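Local coordinates for CBS domain-containing protein (Thermoplasma acidophilum DSM 1728, PDB 1PVM), which is of unknown function but joins a pair of CBS domains to a metal-binding domain resembling a zinc ribbon, at residues Met81-Pro86 with Leu151-Gly156; Gly42-Asp47 with Val119-Leu124; Lys20-Asn25 with Val32-Glu37; Asp96-Leu101 with Thr137-Ser142. All blocks are in the same frame, centred on the assembly; numbering follows the deposited sequence.

Contact 1: residues Met81-Pro86 with Leu151-Gly156. With HG (mercury (II) ion), chain D.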
loop_
_atom_site.group_PDB
_atom_site.type_symbol
_atom_site.label_atom_id
_atom_site.label_comp_id
_atom_site.label_asym_id
_atom_site.label_seq_id
_atom_site.Cartn_x
_atom_site.Cartn_y
_atom_site.Cartn_z
ATOM N N MET B 81 11.144 -8.210 0.942
ATOM C CA MET B 81 10.270 -8.917 0.010
ATOM C C MET B 81 9.537 -10.123 0.576
ATOM O O MET B 81 9.970 -10.731 1.554
ATOM C CB MET B 81 11.092 -9.402 -1.173
ATOM C CG MET B 81 12.062 -10.513 -0.787
ATOM S SD MET B 81 13.233 -10.876 -2.088
ATOM C CE MET B 81 13.958 -9.272 -2.291
ATOM N N ARG B 82 8.418 -10.468 -0.052
ATOM C CA ARG B 82 7.682 -11.661 0.338
ATOM C C ARG B 82 8.543 -12.782 -0.241
ATOM O O ARG B 82 8.892 -12.750 -1.422
ATOM C CB ARG B 82 6.301 -11.717 -0.329
ATOM C CG ARG B 82 5.402 -10.518 -0.076
ATOM C CD ARG B 82 5.278 -10.234 1.395
ATOM N NE ARG B 82 4.157 -9.353 1.703
ATOM C CZ ARG B 82 3.880 -8.929 2.928
ATOM N NH1 ARG B 82 4.647 -9.303 3.943
ATOM N NH2 ARG B 82 2.828 -8.151 3.147
ATOM N N LYS B 83 8.897 -13.767 0.575
ATOM C CA LYS B 83 9.713 -14.871 0.091
ATOM C C LYS B 83 9.351 -16.151 0.835
ATOM O O LYS B 83 9.071 -16.114 2.029
ATOM C CB LYS B 83 11.204 -14.547 0.268
ATOM C CG LYS B 83 11.667 -14.317 1.702
ATOM C CD LYS B 83 13.139 -13.887 1.713
ATOM C CE LYS B 83 13.672 -13.659 3.123
ATOM N NZ LYS B 83 15.057 -13.094 3.092
ATOM N N PRO B 84 9.314 -17.297 0.127
ATOM C CA PRO B 84 9.581 -17.475 -1.307
ATOM C C PRO B 84 8.553 -16.693 -2.115
ATOM O O PRO B 84 7.504 -16.321 -1.591
ATOM C CB PRO B 84 9.429 -18.981 -1.514
ATOM C CG PRO B 84 9.658 -19.557 -0.156
ATOM C CD PRO B 84 8.977 -18.584 0.754
ATOM N N ILE B 85 8.838 -16.458 -3.389
ATOM C CA ILE B 85 7.915 -15.690 -4.213
ATOM C C ILE B 85 6.503 -16.274 -4.231
ATOM O O ILE B 85 6.312 -17.462 -4.486
ATOM C CB ILE B 85 8.445 -15.543 -5.679
ATOM C CG1 ILE B 85 7.562 -14.555 -6.448
ATOM C CG2 ILE B 85 8.491 -16.902 -6.382
ATOM C CD1 ILE B 85 8.155 -14.094 -7.773
ATOM N N PRO B 86 5.493 -15.445 -3.905
ATOM C CA PRO B 86 4.100 -15.916 -3.908
ATOM C C PRO B 86 3.744 -16.173 -5.367
ATOM O O PRO B 86 4.054 -15.351 -6.231
ATOM C CB PRO B 86 3.325 -14.730 -3.339
ATOM C CG PRO B 86 4.332 -14.041 -2.464
ATOM C CD PRO B 86 5.599 -14.111 -3.289
ATOM N N LEU B 151 9.376 -17.687 4.472
ATOM C CA LEU B 151 10.186 -18.846 4.817
ATOM C C LEU B 151 11.678 -18.562 4.753
ATOM O O LEU B 151 12.141 -17.752 3.944
ATOM C CB LEU B 151 9.825 -20.026 3.911
ATOM C CG LEU B 151 8.336 -20.394 3.930
ATOM C CD1 LEU B 151 8.109 -21.619 3.077
ATOM C CD2 LEU B 151 7.868 -20.644 5.358
ATOM N N CYS B 152 12.419 -19.241 5.624
ATOM C CA CYS B 152 13.863 -19.089 5.726
ATOM C C CYS B 152 14.615 -19.487 4.461
ATOM O O CYS B 152 14.420 -20.579 3.938
ATOM C CB CYS B 152 14.374 -19.927 6.891
ATOM S SG CYS B 152 16.147 -19.796 7.122
ATOM N N PRO B 153 15.499 -18.605 3.961
ATOM C CA PRO B 153 16.266 -18.905 2.749
ATOM C C PRO B 153 17.391 -19.916 2.991
ATOM O O PRO B 153 17.945 -20.472 2.045
ATOM C CB PRO B 153 16.798 -17.537 2.334
ATOM C CG PRO B 153 17.039 -16.880 3.646
ATOM C CD PRO B 153 15.805 -17.247 4.448
ATOM N N LYS B 154 17.722 -20.148 4.260
ATOM C CA LYS B 154 18.785 -21.086 4.605
ATOM C C LYS B 154 18.325 -22.544 4.600
ATOM O O LYS B 154 18.966 -23.394 3.983
ATOM C CB LYS B 154 19.377 -20.737 5.976
ATOM C CG LYS B 154 20.564 -21.603 6.377
ATOM C CD LYS B 154 21.095 -21.213 7.745
ATOM C CE LYS B 154 22.296 -22.052 8.137
ATOM N NZ LYS B 154 22.832 -21.634 9.466
ATOM N N CYS B 155 17.219 -22.837 5.279
ATOM C CA CYS B 155 16.712 -24.204 5.330
ATOM C C CYS B 155 15.466 -24.374 4.465
ATOM O O CYS B 155 15.055 -25.497 4.167
ATOM C CB CYS B 155 16.402 -24.611 6.777
ATOM S SG CYS B 155 14.999 -23.753 7.542
ATOM N N GLY B 156 14.865 -23.250 4.078
ATOM C CA GLY B 156 13.680 -23.279 3.235
ATOM C C GLY B 156 12.377 -23.719 3.879
ATOM O O GLY B 156 11.315 -23.572 3.278
HETATM HG HG HG D . 16.208 -21.746 8.708
#
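The Leu151 side chain crosses the CD-CG side of Pro84 obliquely. The contact is made at the base of the leucine, where CB sits 3.6 Å from Pro84 CD. Leu151 CG and CD1 also pack on Pro84 CD, CD1 at 3.9 Å. The peptide bond before Pro84 is cis. This places Pro84 CD on the same side as the carbonyl oxygen of Lys83, so Leu151 meets both. Leu151 N donates to Lys83 O at 2.9 Å, with an N-H...O angle of 151° and the donor tilted 22° from the carbonyl plane. Lys83 has CG between its backbone N and carbonyl carbon (chi1 61°), and the chain beyond is extended. Its end comes nearer the second segment, with NZ 4.3 Å from Pro153 CG. The ammonium itself is held by a salt bridge to Glu184 and a bond to Arg78 O. Cys152 turns away from this interface. Its SG binds the mercury ion at 2.5 Å, and Cys155 SG binds it at 2.6 Å. Cys175 and Cys180 complete the four-cysteine site, which holds iron(II) in another structure of this protein. The weak bond from Lys154 N to Cys152 SG would probably stabilise thiolate character. One backbone bond and a small apolar patch thus tie the metal-binding part of the chain to a loop of the second CBS domain, with the cysteine sulfurs left to the metal.

Contact 2: residues Gly42-Asp47 with Val119-Leu124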
loop_
_atom_site.group_PDB
_atom_site.type_symbol
_atom_site.label_atom_id
_atom_site.label_comp_id
_atom_site.label_asym_id
_atom_site.label_seq_id
_atom_site.Cartn_x
_atom_site.Cartn_y
_atom_site.Cartn_z
ATOM N N GLY B 42 4.451 -3.687 -7.372
ATOM C CA GLY B 42 4.814 -5.075 -7.190
ATOM C C GLY B 42 5.971 -5.366 -8.116
ATOM O O GLY B 42 5.842 -5.216 -9.328
ATOM N N LEU B 43 7.109 -5.767 -7.557
ATOM C CA LEU B 43 8.284 -6.076 -8.370
ATOM C C LEU B 43 8.755 -7.492 -8.084
ATOM O O LEU B 43 8.712 -7.952 -6.938
ATOM C CB LEU B 43 9.439 -5.115 -8.056
ATOM C CG LEU B 43 9.204 -3.596 -8.111
ATOM C CD1 LEU B 43 10.461 -2.869 -7.636
ATOM C CD2 LEU B 43 8.842 -3.168 -9.522
ATOM N N VAL B 44 9.190 -8.188 -9.127
ATOM C CA VAL B 44 9.714 -9.536 -8.953
ATOM C C VAL B 44 11.178 -9.345 -8.568
ATOM O O VAL B 44 11.866 -8.479 -9.119
ATOM C CB VAL B 44 9.615 -10.356 -10.264
ATOM C CG1 VAL B 44 10.339 -11.696 -10.109
ATOM C CG2 VAL B 44 8.154 -10.579 -10.619
ATOM N N VAL B 45 11.647 -10.133 -7.608
ATOM C CA VAL B 45 13.031 -10.024 -7.162
ATOM C C VAL B 45 13.837 -11.269 -7.523
ATOM O O VAL B 45 13.393 -12.394 -7.290
ATOM C CB VAL B 45 13.115 -9.818 -5.638
ATOM C CG1 VAL B 45 14.547 -9.492 -5.251
ATOM C CG2 VAL B 45 12.165 -8.714 -5.201
ATOM N N LYS B 46 15.021 -11.057 -8.093
ATOM C CA LYS B 46 15.904 -12.153 -8.479
ATOM C C LYS B 46 17.215 -12.076 -7.713
ATOM O O LYS B 46 17.648 -10.983 -7.338
ATOM C CB LYS B 46 16.230 -12.083 -9.971
ATOM C CG LYS B 46 15.125 -12.535 -10.903
ATOM C CD LYS B 46 15.616 -12.493 -12.346
ATOM C CE LYS B 46 14.583 -13.038 -13.316
ATOM N NZ LYS B 46 14.313 -14.479 -13.086
ATOM N N ASP B 47 17.844 -13.226 -7.471
ATOM C CA ASP B 47 19.137 -13.218 -6.796
ATOM C C ASP B 47 20.199 -12.960 -7.863
ATOM O O ASP B 47 19.871 -12.537 -8.972
ATOM C CB ASP B 47 19.415 -14.531 -6.043
ATOM C CG ASP B 47 19.399 -15.765 -6.940
ATOM O OD1 ASP B 47 19.540 -15.629 -8.173
ATOM O OD2 ASP B 47 19.262 -16.885 -6.389
ATOM N N VAL B 119 6.007 -15.650 -15.504
ATOM C CA VAL B 119 5.537 -15.036 -16.739
ATOM C C VAL B 119 4.734 -13.756 -16.546
ATOM O O VAL B 119 4.394 -13.074 -17.510
ATOM C CB VAL B 119 4.711 -16.041 -17.573
ATOM C CG1 VAL B 119 5.619 -17.169 -18.049
ATOM C CG2 VAL B 119 3.549 -16.597 -16.743
ATOM N N GLY B 120 4.433 -13.421 -15.298
ATOM C CA GLY B 120 3.689 -12.202 -15.054
ATOM C C GLY B 120 3.333 -12.008 -13.603
ATOM O O GLY B 120 3.744 -12.777 -12.740
ATOM N N ILE B 121 2.589 -10.944 -13.332
ATOM C CA ILE B 121 2.125 -10.665 -11.984
ATOM C C ILE B 121 0.643 -10.367 -12.124
ATOM O O ILE B 121 0.231 -9.706 -13.078
ATOM C CB ILE B 121 2.842 -9.442 -11.353
ATOM C CG1 ILE B 121 4.294 -9.809 -11.024
ATOM C CG2 ILE B 121 2.098 -8.985 -10.091
ATOM C CD1 ILE B 121 5.075 -8.698 -10.353
ATOM N N VAL B 122 -0.156 -10.887 -11.199
ATOM C CA VAL B 122 -1.597 -10.646 -11.209
ATOM C C VAL B 122 -1.959 -9.933 -9.902
ATOM O O VAL B 122 -1.473 -10.291 -8.827
ATOM C CB VAL B 122 -2.395 -11.975 -11.351
ATOM C CG1 VAL B 122 -2.065 -12.922 -10.207
ATOM C CG2 VAL B 122 -3.892 -11.679 -11.410
ATOM N N THR B 123 -2.796 -8.907 -10.010
ATOM C CA THR B 123 -3.210 -8.116 -8.855
ATOM C C THR B 123 -4.715 -8.166 -8.652
ATOM O O THR B 123 -5.455 -8.632 -9.514
ATOM C CB THR B 123 -2.859 -6.636 -9.044
ATOM O OG1 THR B 123 -3.636 -6.111 -10.132
ATOM C CG2 THR B 123 -1.374 -6.462 -9.348
ATOM N N LEU B 124 -5.166 -7.656 -7.512
ATOM C CA LEU B 124 -6.590 -7.609 -7.225
ATOM C C LEU B 124 -7.287 -6.766 -8.291
ATOM O O LEU B 124 -8.415 -7.057 -8.677
ATOM C CB LEU B 124 -6.845 -6.989 -5.847
ATOM C CG LEU B 124 -8.319 -6.713 -5.522
ATOM C CD1 LEU B 124 -9.112 -8.015 -5.519
ATOM C CD2 LEU B 124 -8.416 -6.034 -4.172
#
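Ile121 gives the most surface to this contact and sets its CD1 methyl between Val44 and Gly42. That methyl is 3.6 Å from Val44 CG2 and 3.7 Å from Gly42 O. The isoleucine has CG1 anti to its carbonyl carbon and beside the backbone N (chi1 -71°), and the chain then runs straight out to CD1. Val44 offers CG2, the branch beside its own backbone N. This methyl also lies 4.0 Å from Ile121 CG1. The two side chains slide past each other in opposite directions. Gly42 has no side chain, and its part is played by the backbone carbonyl. No hydrogen bond joins the segments. Their strands belong to separate three-stranded sheets, one in each CBS domain, and approach to 8.6 Å between axes at an angle of 142°. This is the pairing of two tandem CBS domains known as a Bateman module, and the contact lies in its buried interior. Around it, each strand keeps its own partners. Val44 is bonded through its backbone to Lys20, and its side chain also rests on Phe19. On the other strand, Val119 and Gly120 both face Val111, forming a classic beta bulge just before Ile121. At the far end, Thr123 is the N-cap of helix 124-127: its side chain caps a backbone N, while its own N is bonded to Asp126 OD1.

Contact 3: residues Lys20-Asn25 with Val32-Glu37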
loop_
_atom_site.group_PDB
_atom_site.type_symbol
_atom_site.label_atom_id
_atom_site.label_comp_id
_atom_site.label_asym_id
_atom_site.label_seq_id
_atom_site.Cartn_x
_atom_site.Cartn_y
_atom_site.Cartn_z
ATOM N N LYS B 20 8.264 -5.935 -13.930
ATOM C CA LYS B 20 9.659 -5.556 -13.780
ATOM C C LYS B 20 10.337 -6.400 -12.715
ATOM O O LYS B 20 9.705 -6.823 -11.747
ATOM C CB LYS B 20 9.772 -4.069 -13.440
ATOM C CG LYS B 20 9.384 -3.167 -14.604
ATOM C CD LYS B 20 9.644 -1.706 -14.300
ATOM C CE LYS B 20 9.449 -0.851 -15.543
ATOM N NZ LYS B 20 8.098 -1.044 -16.143
ATOM N N THR B 21 11.626 -6.654 -12.917
ATOM C CA THR B 21 12.412 -7.461 -11.997
ATOM C C THR B 21 13.579 -6.634 -11.481
ATOM O O THR B 21 14.166 -5.842 -12.222
ATOM C CB THR B 21 12.976 -8.720 -12.696
ATOM O OG1 THR B 21 11.908 -9.456 -13.303
ATOM C CG2 THR B 21 13.675 -9.618 -11.692
ATOM N N VAL B 22 13.903 -6.820 -10.206
ATOM C CA VAL B 22 15.005 -6.108 -9.574
ATOM C C VAL B 22 15.872 -7.092 -8.797
ATOM O O VAL B 22 15.394 -8.129 -8.338
ATOM C CB VAL B 22 14.494 -5.018 -8.598
ATOM C CG1 VAL B 22 13.883 -3.866 -9.373
ATOM C CG2 VAL B 22 13.469 -5.614 -7.649
ATOM N N ASN B 23 17.150 -6.758 -8.653
ATOM C CA ASN B 23 18.088 -7.604 -7.933
ATOM C C ASN B 23 17.805 -7.558 -6.427
ATOM O O ASN B 23 17.403 -6.525 -5.894
ATOM C CB ASN B 23 19.514 -7.149 -8.239
ATOM C CG ASN B 23 20.548 -7.972 -7.519
ATOM O OD1 ASN B 23 20.988 -7.615 -6.434
ATOM N ND2 ASN B 23 20.931 -9.092 -8.116
ATOM N N TRP B 24 18.029 -8.681 -5.743
ATOM C CA TRP B 24 17.746 -8.766 -4.314
ATOM C C TRP B 24 18.579 -7.893 -3.376
ATOM O O TRP B 24 18.260 -7.774 -2.195
ATOM C CB TRP B 24 17.789 -10.237 -3.862
ATOM C CG TRP B 24 19.144 -10.913 -3.879
ATOM C CD1 TRP B 24 20.296 -10.473 -4.478
ATOM C CD2 TRP B 24 19.463 -12.174 -3.276
ATOM N NE1 TRP B 24 21.310 -11.386 -4.284
ATOM C CE2 TRP B 24 20.826 -12.437 -3.550
ATOM C CE3 TRP B 24 18.725 -13.109 -2.529
ATOM C CZ2 TRP B 24 21.469 -13.598 -3.100
ATOM C CZ3 TRP B 24 19.363 -14.262 -2.081
ATOM C CH2 TRP B 24 20.726 -14.495 -2.369
ATOM N N ASN B 25 19.638 -7.279 -3.890
ATOM C CA ASN B 25 20.462 -6.405 -3.062
ATOM C C ASN B 25 20.136 -4.937 -3.334
ATOM O O ASN B 25 20.753 -4.032 -2.771
ATOM C CB ASN B 25 21.947 -6.687 -3.302
ATOM C CG ASN B 25 22.409 -7.952 -2.609
ATOM O OD1 ASN B 25 23.242 -8.695 -3.135
ATOM N ND2 ASN B 25 21.878 -8.199 -1.417
ATOM N N VAL B 32 11.802 1.440 -4.522
ATOM C CA VAL B 32 10.611 2.276 -4.467
ATOM C C VAL B 32 10.634 3.345 -5.562
ATOM O O VAL B 32 9.580 3.746 -6.053
ATOM C CB VAL B 32 10.457 2.909 -3.067
ATOM C CG1 VAL B 32 9.420 4.010 -3.091
ATOM C CG2 VAL B 32 10.051 1.830 -2.068
ATOM N N LYS B 33 11.825 3.796 -5.958
ATOM C CA LYS B 33 11.928 4.789 -7.028
ATOM C C LYS B 33 11.299 4.193 -8.285
ATOM O O LYS B 33 10.593 4.873 -9.032
ATOM C CB LYS B 33 13.389 5.129 -7.344
ATOM C CG LYS B 33 14.132 5.883 -6.272
ATOM C CD LYS B 33 15.478 6.383 -6.808
ATOM C CE LYS B 33 16.321 5.244 -7.370
ATOM N NZ LYS B 33 17.623 5.705 -7.938
ATOM N N ILE B 34 11.579 2.915 -8.520
ATOM C CA ILE B 34 11.039 2.216 -9.679
ATOM C C ILE B 34 9.520 2.105 -9.558
ATOM O O ILE B 34 8.793 2.298 -10.531
ATOM C CB ILE B 34 11.660 0.805 -9.804
ATOM C CG1 ILE B 34 13.161 0.927 -10.085
ATOM C CG2 ILE B 34 10.971 0.017 -10.916
ATOM C CD1 ILE B 34 13.884 -0.397 -10.128
ATOM N N MET B 35 9.038 1.799 -8.359
ATOM C CA MET B 35 7.602 1.684 -8.144
ATOM C C MET B 35 6.886 3.014 -8.388
ATOM O O MET B 35 5.881 3.061 -9.095
ATOM C CB MET B 35 7.302 1.220 -6.717
ATOM C CG MET B 35 7.771 -0.182 -6.366
ATOM S SD MET B 35 7.179 -0.631 -4.705
ATOM C CE MET B 35 7.038 -2.389 -4.855
ATOM N N ASN B 36 7.405 4.094 -7.804
ATOM C CA ASN B 36 6.779 5.408 -7.958
ATOM C C ASN B 36 6.807 5.916 -9.390
ATOM O O ASN B 36 5.830 6.474 -9.882
ATOM C CB ASN B 36 7.443 6.441 -7.034
ATOM C CG ASN B 36 7.133 6.196 -5.563
ATOM O OD1 ASN B 36 6.117 5.587 -5.229
ATOM N ND2 ASN B 36 7.998 6.683 -4.678
ATOM N N GLU B 37 7.930 5.715 -10.061
ATOM C CA GLU B 37 8.083 6.166 -11.435
ATOM C C GLU B 37 7.103 5.485 -12.386
ATOM O O GLU B 37 6.468 6.139 -13.212
ATOM C CB GLU B 37 9.508 5.885 -11.895
ATOM C CG GLU B 37 9.858 6.428 -13.252
ATOM C CD GLU B 37 11.237 5.980 -13.674
ATOM O OE1 GLU B 37 12.127 5.935 -12.798
ATOM O OE2 GLU B 37 11.436 5.679 -14.869
#
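Val22 N is hydrogen-bonded to Val44 O of the neighbouring strand, and this fixes the backbone from which the Val22 side chain faces Ile34. The two side chains reach toward each other tip to tip, with Val22 CG1 3.6 Å from Ile34 CD1. Ile34 has its longer branch anti to the carbonyl carbon (chi1 -65°) and extended at chi2, which carries CD1 out from the helix to the strand. Its shorter branch, CG2, serves a different neighbour. There Lys20 CD passes 4.0 Å from Ile34 CG2, so the lysine's aliphatic chain touches the isoleucine next to the valine. The lysine chain bends only at chi4, beyond the atom that touches. Strand 21-23 and helix 28-38 open a beta-alpha-beta unit of the first CBS domain, which strand 42-46 completes. At the end of the strand, Asn23 OD1 accepts from Asn25 N at 2.9 Å in an Asx turn. The donor stands 43° above the carbonyl plane. Asn23 ND2 and Trp24 NE1 are both bonded to Asp48, one to each carboxylate oxygen. On the helix, Asn36 ND2 is bonded to Ile62 O of the second subunit, so this helix takes part in the dimer contact. Between the segments themselves the chemistry is wholly apolar: the strand is held by its backbone bonds, and the helix meets it through methyl and methylene groups.

Contact 4: residues Asp96-Leu101 with Thr137-Ser142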
loop_
_atom_site.group_PDB
_atom_site.type_symbol
_atom_site.label_atom_id
_atom_site.label_comp_id
_atom_site.label_asym_id
_atom_site.label_seq_id
_atom_site.Cartn_x
_atom_site.Cartn_y
_atom_site.Cartn_z
ATOM N N ASP B 96 -9.466 -19.563 -8.396
ATOM C CA ASP B 96 -8.363 -20.237 -7.714
ATOM C C ASP B 96 -7.320 -19.221 -7.251
ATOM O O ASP B 96 -6.716 -19.374 -6.190
ATOM C CB ASP B 96 -7.700 -21.243 -8.656
ATOM C CG ASP B 96 -8.667 -22.300 -9.156
ATOM O OD1 ASP B 96 -8.337 -22.984 -10.149
ATOM O OD2 ASP B 96 -9.750 -22.452 -8.554
ATOM N N VAL B 97 -7.105 -18.186 -8.056
ATOM C CA VAL B 97 -6.137 -17.156 -7.709
ATOM C C VAL B 97 -6.652 -16.370 -6.507
ATOM O O VAL B 97 -5.898 -16.057 -5.588
ATOM C CB VAL B 97 -5.898 -16.195 -8.893
ATOM C CG1 VAL B 97 -4.835 -15.159 -8.525
ATOM C CG2 VAL B 97 -5.450 -16.990 -10.105
ATOM N N ALA B 98 -7.944 -16.064 -6.516
ATOM C CA ALA B 98 -8.559 -15.331 -5.418
ATOM C C ALA B 98 -8.359 -16.081 -4.100
ATOM O O ALA B 98 -7.971 -15.489 -3.088
ATOM C CB ALA B 98 -10.046 -15.132 -5.692
ATOM N N ALA B 99 -8.631 -17.384 -4.114
ATOM C CA ALA B 99 -8.476 -18.205 -2.919
ATOM C C ALA B 99 -7.026 -18.207 -2.432
ATOM O O ALA B 99 -6.771 -18.173 -1.228
ATOM C CB ALA B 99 -8.935 -19.628 -3.204
ATOM N N TYR B 100 -6.079 -18.249 -3.369
ATOM C CA TYR B 100 -4.661 -18.251 -3.013
ATOM C C TYR B 100 -4.270 -16.929 -2.362
ATOM O O TYR B 100 -3.609 -16.906 -1.326
ATOM C CB TYR B 100 -3.787 -18.471 -4.251
ATOM C CG TYR B 100 -2.303 -18.373 -3.950
ATOM C CD1 TYR B 100 -1.621 -19.419 -3.323
ATOM C CD2 TYR B 100 -1.591 -17.215 -4.257
ATOM C CE1 TYR B 100 -0.261 -19.310 -3.009
ATOM C CE2 TYR B 100 -0.232 -17.094 -3.947
ATOM C CZ TYR B 100 0.423 -18.143 -3.324
ATOM O OH TYR B 100 1.761 -18.017 -3.022
ATOM N N LEU B 101 -4.671 -15.826 -2.977
ATOM C CA LEU B 101 -4.344 -14.521 -2.427
ATOM C C LEU B 101 -4.960 -14.338 -1.039
ATOM O O LEU B 101 -4.278 -13.936 -0.102
ATOM C CB LEU B 101 -4.833 -13.414 -3.364
ATOM C CG LEU B 101 -4.183 -13.337 -4.752
ATOM C CD1 LEU B 101 -4.853 -12.232 -5.561
ATOM C CD2 LEU B 101 -2.691 -13.073 -4.625
ATOM N N THR B 137 -14.325 -8.524 -1.777
ATOM C CA THR B 137 -14.362 -8.094 -0.381
ATOM C C THR B 137 -13.522 -9.053 0.476
ATOM O O THR B 137 -12.807 -8.629 1.391
ATOM C CB THR B 137 -15.816 -8.063 0.136
ATOM O OG1 THR B 137 -16.580 -7.172 -0.680
ATOM C CG2 THR B 137 -15.873 -7.588 1.577
ATOM N N ASP B 138 -13.600 -10.347 0.169
ATOM C CA ASP B 138 -12.835 -11.348 0.903
ATOM C C ASP B 138 -11.336 -11.067 0.816
ATOM O O ASP B 138 -10.641 -11.052 1.830
ATOM C CB ASP B 138 -13.114 -12.748 0.353
ATOM C CG ASP B 138 -12.198 -13.802 0.959
ATOM O OD1 ASP B 138 -12.223 -13.975 2.195
ATOM O OD2 ASP B 138 -11.448 -14.450 0.202
ATOM N N ILE B 139 -10.839 -10.862 -0.399
ATOM C CA ILE B 139 -9.422 -10.571 -0.599
ATOM C C ILE B 139 -9.031 -9.302 0.161
ATOM O O ILE B 139 -7.987 -9.261 0.817
ATOM C CB ILE B 139 -9.103 -10.384 -2.101
ATOM C CG1 ILE B 139 -9.303 -11.709 -2.839
ATOM C CG2 ILE B 139 -7.669 -9.881 -2.284
ATOM C CD1 ILE B 139 -9.124 -11.602 -4.351
ATOM N N LEU B 140 -9.876 -8.275 0.079
ATOM C CA LEU B 140 -9.607 -7.017 0.771
ATOM C C LEU B 140 -9.528 -7.201 2.287
ATOM O O LEU B 140 -8.626 -6.663 2.933
ATOM C CB LEU B 140 -10.674 -5.975 0.423
ATOM C CG LEU B 140 -10.614 -5.436 -1.010
ATOM C CD1 LEU B 140 -11.854 -4.605 -1.302
ATOM C CD2 LEU B 140 -9.346 -4.607 -1.191
ATOM N N LEU B 141 -10.458 -7.968 2.846
ATOM C CA LEU B 141 -10.464 -8.218 4.287
ATOM C C LEU B 141 -9.272 -9.075 4.707
ATOM O O LEU B 141 -8.642 -8.830 5.744
ATOM C CB LEU B 141 -11.769 -8.903 4.705
ATOM C CG LEU B 141 -13.012 -8.008 4.652
ATOM C CD1 LEU B 141 -14.245 -8.819 5.016
ATOM C CD2 LEU B 141 -12.843 -6.835 5.609
ATOM N N SER B 142 -8.955 -10.081 3.901
ATOM C CA SER B 142 -7.829 -10.951 4.217
ATOM C C SER B 142 -6.500 -10.208 4.138
ATOM O O SER B 142 -5.580 -10.497 4.901
ATOM C CB SER B 142 -7.800 -12.155 3.276
ATOM O OG SER B 142 -8.864 -13.045 3.566
#
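Ile139 has CG1 anti to its carbonyl carbon (chi1 -66°) and an extended chi2 of 175°, which carries CD1 across to helix 94-104. There Ile139 CD1 meets Ala98, at 3.9 Å from its CB and an equal 3.9 Å from its CA. The methyl therefore rests against the helix backbone as much as against the alanine side chain. Behind it, Ile139 CG1 lies 4.0 Å from Ala98 O. Leu101, one turn further along the same helix, brings CD1 to 4.5 Å from Ile139 CD1 and makes a looser side to the patch. The small side chain at Ala98 goes with a close approach of the helices, and the CA atoms of Leu101 and Ile139 are 6.7 Å apart. Helix 94-104 belongs to the second CBS domain. Helix 133-145 follows strand 118-123 and the short helix 124-127, whose Leu124 packs on Ile139. Other residues of helix 133-145 meet the second subunit: Thr137 OG1 is bonded to Ser128 OG of that subunit, and Leu140 and Leu141 pack on its Thr125. Beside the apolar patch, Ser102 OG is hydrogen-bonded to both Asp138 OD2 and Ser142 OG. Dispersion contacts, made mainly by one isoleucine methyl, thus join the two helices, and the directional bonds of Ser102 lie beside them.

In the fold
From the N terminus, contact 3 closes first, a short loop between strand 21-23 and helix 28-38. Contact 2 opens at the next strand, in the same sheet, and closes on strand 118-123 of the second CBS domain. Contact 1 opens inside that loop and closes later, so contacts 1 and 2 cross. Contact 4 also crosses contact 2 but is nested within contact 1. It joins two helices near the second sheet, and contacts 2 and 4 touch there through Val122 on Val97. Contacts 3 and 4 lie on opposite sides of the chain's centre, and both touch the second subunit. Contact 1 ties the C-terminal metal-binding domain back to the CBS pair.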